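PDB 5TGN: SnoaL-like domain-containing protein from Sphaerobacter thermophilus, which is of unknown function but carries a SnoaL-like domain of the NTF2 clan, whose cone-shaped fold commonly encloses a ligand pocket or active site. Local coordinates for residues Ala10-Ser15 / Ala26-Gln31. Residues are numbered along the deposited sequence; the frame is centred on the assembly and turned at random.
Sequences AREYIS and AALFAQ
Leu28 and Phe29 meet Glu12 and Tyr13 by van der Waals packing, largely of apolar groups, an instructive case of how the turn that follows helix 22-26 can be packed against the earlier helix 6-18. Residues 26-31 begin with a type I beta turn from Ala26 to Phe29, closed by Phe29 N hydrogen-bonding to Ala26 O, and this turn presents Leu28 to the helix. The two methyls of Leu28 divide the work: CD1 lies against the helix backbone, 3.4 Å from Tyr13 N and 3.7 Å from Tyr13 CB, whereas CD2 reaches Glu12 CG at 4.0 Å. Of the Glu12 side chain, the aliphatic CB and CG face Leu28; its chain bends at chi2 (64°), and the carboxylate turns away to a salt bridge with Arg16. Next in sequence, Phe29 brings CE2 to 3.9 Å from Tyr13 CD1, and Tyr13 CE1 lies at the edge of the phenylalanine ring, in its plane. With CG anti to the backbone N (chi1 173°), the tyrosine ring is carried past Leu28 to this meeting. Were Tyr13 an alanine, the edge of the Phe29 ring would probably lose its aromatic neighbour, and a gap would be likely beside it. Around this buried contact, Leu104 of strand 100-108, Phe94 of strand 88-97 and Ile53 of helix 46-54 also pack on Tyr13, while backbone hydrogen bonds from Leu28 and Ala30 to Ile101 tie residues 26-31 to the curved sheet beneath helix 6-18.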
ATOM      1  N   ALA A  10      16.576 -14.949  -3.419  1.00 23.04           N
ATOM      2  CA  ALA A  10      16.102 -13.890  -2.536  1.00 17.97           C
ATOM      3  C   ALA A  10      17.147 -12.783  -2.403  1.00 19.74           C
ATOM      4  O   ALA A  10      16.825 -11.597  -2.527  1.00 21.92           O
ATOM      5  CB  ALA A  10      15.747 -14.476  -1.163  1.00 19.74           C
ATOM      6  N   ARG A  11      18.408 -13.152  -2.139  1.00 20.72           N
ATOM      7  CA  ARG A  11      19.453 -12.137  -2.010  1.00 22.98           C
ATOM      8  C   ARG A  11      19.638 -11.364  -3.314  1.00 25.55           C
ATOM      9  O   ARG A  11      19.897 -10.152  -3.301  1.00 22.01           O
ATOM     10  CB  ARG A  11      20.786 -12.781  -1.602  1.00 28.20           C
ATOM     11  CG  ARG A  11      20.861 -13.365  -0.177  1.00 33.09           C
ATOM     12  CD  ARG A  11      22.099 -14.298  -0.077  1.00 41.63           C
ATOM     13  NE  ARG A  11      22.214 -14.935   1.232  1.00 41.19           N
ATOM     14  CZ  ARG A  11      22.898 -16.045   1.473  1.00 42.97           C
ATOM     15  NH1 ARG A  11      23.531 -16.664   0.490  1.00 44.44           N
ATOM     16  NH2 ARG A  11      22.928 -16.545   2.701  1.00 43.84           N
ATOM     17  N   GLU A  12      19.584 -12.064  -4.452  1.00 22.02           N
ATOM     18  CA  GLU A  12      19.742 -11.379  -5.729  1.00 22.86           C
ATOM     19  C   GLU A  12      18.572 -10.436  -5.994  1.00 20.49           C
ATOM     20  O   GLU A  12      18.754  -9.375  -6.600  1.00 20.97           O
ATOM     21  CB  GLU A  12      19.874 -12.388  -6.873  1.00 25.01           C
ATOM     22  CG  GLU A  12      20.195 -11.729  -8.207  1.00 33.95           C
ATOM     23  CD  GLU A  12      21.556 -11.033  -8.200  1.00 40.05           C
ATOM     24  OE1 GLU A  12      22.397 -11.354  -7.324  1.00 42.46           O
ATOM     25  OE2 GLU A  12      21.778 -10.151  -9.057  1.00 41.23           O
ATOM     26  N   TYR A  13      17.364 -10.825  -5.585  1.00 18.79           N
ATOM     27  CA  TYR A  13      16.218  -9.933  -5.729  1.00 17.05           C
ATOM     28  C   TYR A  13      16.485  -8.620  -5.013  1.00 16.10           C
ATOM     29  O   TYR A  13      16.363  -7.544  -5.598  1.00 16.33           O
ATOM     30  CB  TYR A  13      14.940 -10.603  -5.193  1.00 15.22           C
ATOM     31  CG  TYR A  13      13.774  -9.616  -5.192  1.00 17.82           C
ATOM     32  CD1 TYR A  13      12.959  -9.468  -6.316  1.00 19.02           C
ATOM     33  CD2 TYR A  13      13.541  -8.778  -4.098  1.00 20.68           C
ATOM     34  CE1 TYR A  13      11.913  -8.539  -6.332  1.00 21.68           C
ATOM     35  CE2 TYR A  13      12.488  -7.854  -4.103  1.00 17.54           C
ATOM     36  CZ  TYR A  13      11.696  -7.740  -5.227  1.00 20.93           C
ATOM     37  OH  TYR A  13      10.680  -6.807  -5.246  1.00 23.10           O
ATOM     38  N   ILE A  14      16.936  -8.693  -3.761  1.00 20.55           N
ATOM     39  CA  ILE A  14      17.271  -7.472  -3.030  1.00 18.99           C
ATOM     40  C   ILE A  14      18.357  -6.686  -3.758  1.00 21.68           C
ATOM     41  O   ILE A  14      18.313  -5.453  -3.831  1.00 19.41           O
ATOM     42  CB  ILE A  14      17.704  -7.812  -1.587  1.00 22.70           C
ATOM     43  CG1 ILE A  14      16.592  -8.537  -0.837  1.00 20.62           C
ATOM     44  CG2 ILE A  14      18.118  -6.519  -0.820  1.00 17.93           C
ATOM     45  CD1 ILE A  14      15.311  -7.651  -0.620  1.00 19.64           C
ATOM     46  N   SER A  15      19.372  -7.373  -4.272  1.00 20.54           N
ATOM     47  CA  SER A  15      20.454  -6.643  -4.931  1.00 23.46           C
ATOM     48  C   SER A  15      19.930  -5.913  -6.162  1.00 23.58           C
ATOM     49  O   SER A  15      20.306  -4.760  -6.428  1.00 25.49           O
ATOM     50  CB  SER A  15      21.590  -7.605  -5.299  1.00 31.83           C
ATOM     51  OG  SER A  15      22.664  -6.923  -5.918  1.00 39.48           O
ATOM     52  N   ALA A  26      12.933  -9.078 -12.495  1.00 16.20           N
ATOM     53  CA  ALA A  26      11.898  -9.886 -13.135  1.00 18.54           C
ATOM     54  C   ALA A  26      12.444 -11.220 -13.636  1.00 24.95           C
ATOM     55  O   ALA A  26      11.758 -12.246 -13.553  1.00 22.87           O
ATOM     56  CB  ALA A  26      11.265  -9.113 -14.298  1.00 18.42           C
ATOM     57  N   ALA A  27      13.683 -11.235 -14.153  1.00 21.89           N
ATOM     58  CA  ALA A  27      14.285 -12.488 -14.623  1.00 19.76           C
ATOM     59  C   ALA A  27      14.421 -13.535 -13.521  1.00 24.46           C
ATOM     60  O   ALA A  27      14.596 -14.722 -13.831  1.00 21.52           O
ATOM     61  CB  ALA A  27      15.676 -12.237 -15.244  1.00 23.23           C
ATOM     62  N   LEU A  28      14.348 -13.136 -12.243  1.00 17.54           N
ATOM     63  CA  LEU A  28      14.349 -14.123 -11.169  1.00 14.31           C
ATOM     64  C   LEU A  28      13.020 -14.842 -11.002  1.00 16.81           C
ATOM     65  O   LEU A  28      12.951 -15.807 -10.231  1.00 19.79           O
ATOM     66  CB  LEU A  28      14.696 -13.472  -9.835  1.00 14.56           C
ATOM     67  CG  LEU A  28      15.985 -12.669  -9.842  1.00 20.65           C
ATOM     68  CD1 LEU A  28      16.057 -11.938  -8.506  1.00 20.01           C
ATOM     69  CD2 LEU A  28      17.218 -13.581 -10.074  1.00 26.47           C
ATOM     70  N   PHE A  29      11.969 -14.415 -11.678  1.00 19.45           N
ATOM     71  CA  PHE A  29      10.647 -14.993 -11.470  1.00 15.80           C
ATOM     72  C   PHE A  29      10.294 -15.955 -12.603  1.00 18.64           C
ATOM     73  O   PHE A  29      10.755 -15.803 -13.738  1.00 18.05           O
ATOM     74  CB  PHE A  29       9.576 -13.899 -11.392  1.00 20.17           C
ATOM     75  CG  PHE A  29       9.625 -13.087 -10.143  1.00 18.79           C
ATOM     76  CD1 PHE A  29       8.647 -13.229  -9.167  1.00 14.61           C
ATOM     77  CD2 PHE A  29      10.627 -12.151  -9.953  1.00 13.22           C
ATOM     78  CE1 PHE A  29       8.661 -12.442  -8.000  1.00 15.95           C
ATOM     79  CE2 PHE A  29      10.665 -11.350  -8.778  1.00 15.59           C
ATOM     80  CZ  PHE A  29       9.683 -11.503  -7.792  1.00 14.47           C
ATOM     81  N   ALA A  30       9.462 -16.943 -12.278  1.00 19.58           N
ATOM     82  CA  ALA A  30       8.794 -17.739 -13.300  1.00 24.59           C
ATOM     83  C   ALA A  30       7.936 -16.839 -14.186  1.00 23.62           C
ATOM     84  O   ALA A  30       7.510 -15.746 -13.794  1.00 20.21           O
ATOM     85  CB  ALA A  30       7.914 -18.828 -12.671  1.00 22.84           C
ATOM     86  N   GLN A  31       7.673 -17.327 -15.396  1.00 25.15           N
ATOM     87  CA  GLN A  31       6.885 -16.559 -16.351  1.00 27.54           C
ATOM     88  C   GLN A  31       5.525 -16.185 -15.782  1.00 23.95           C
ATOM     89  O   GLN A  31       5.009 -15.098 -16.054  1.00 22.14           O
ATOM     90  CB  GLN A  31       6.726 -17.356 -17.657  1.00 30.41           C
ATOM     91  CG  GLN A  31       5.889 -16.645 -18.698  1.00 33.85           C
ATOM     92  CD  GLN A  31       5.782 -17.404 -20.042  1.00 44.75           C
ATOM     93  OE1 GLN A  31       6.071 -18.613 -20.134  1.00 46.67           O
ATOM     94  NE2 GLN A  31       5.344 -16.685 -21.088  1.00 40.34           N
TER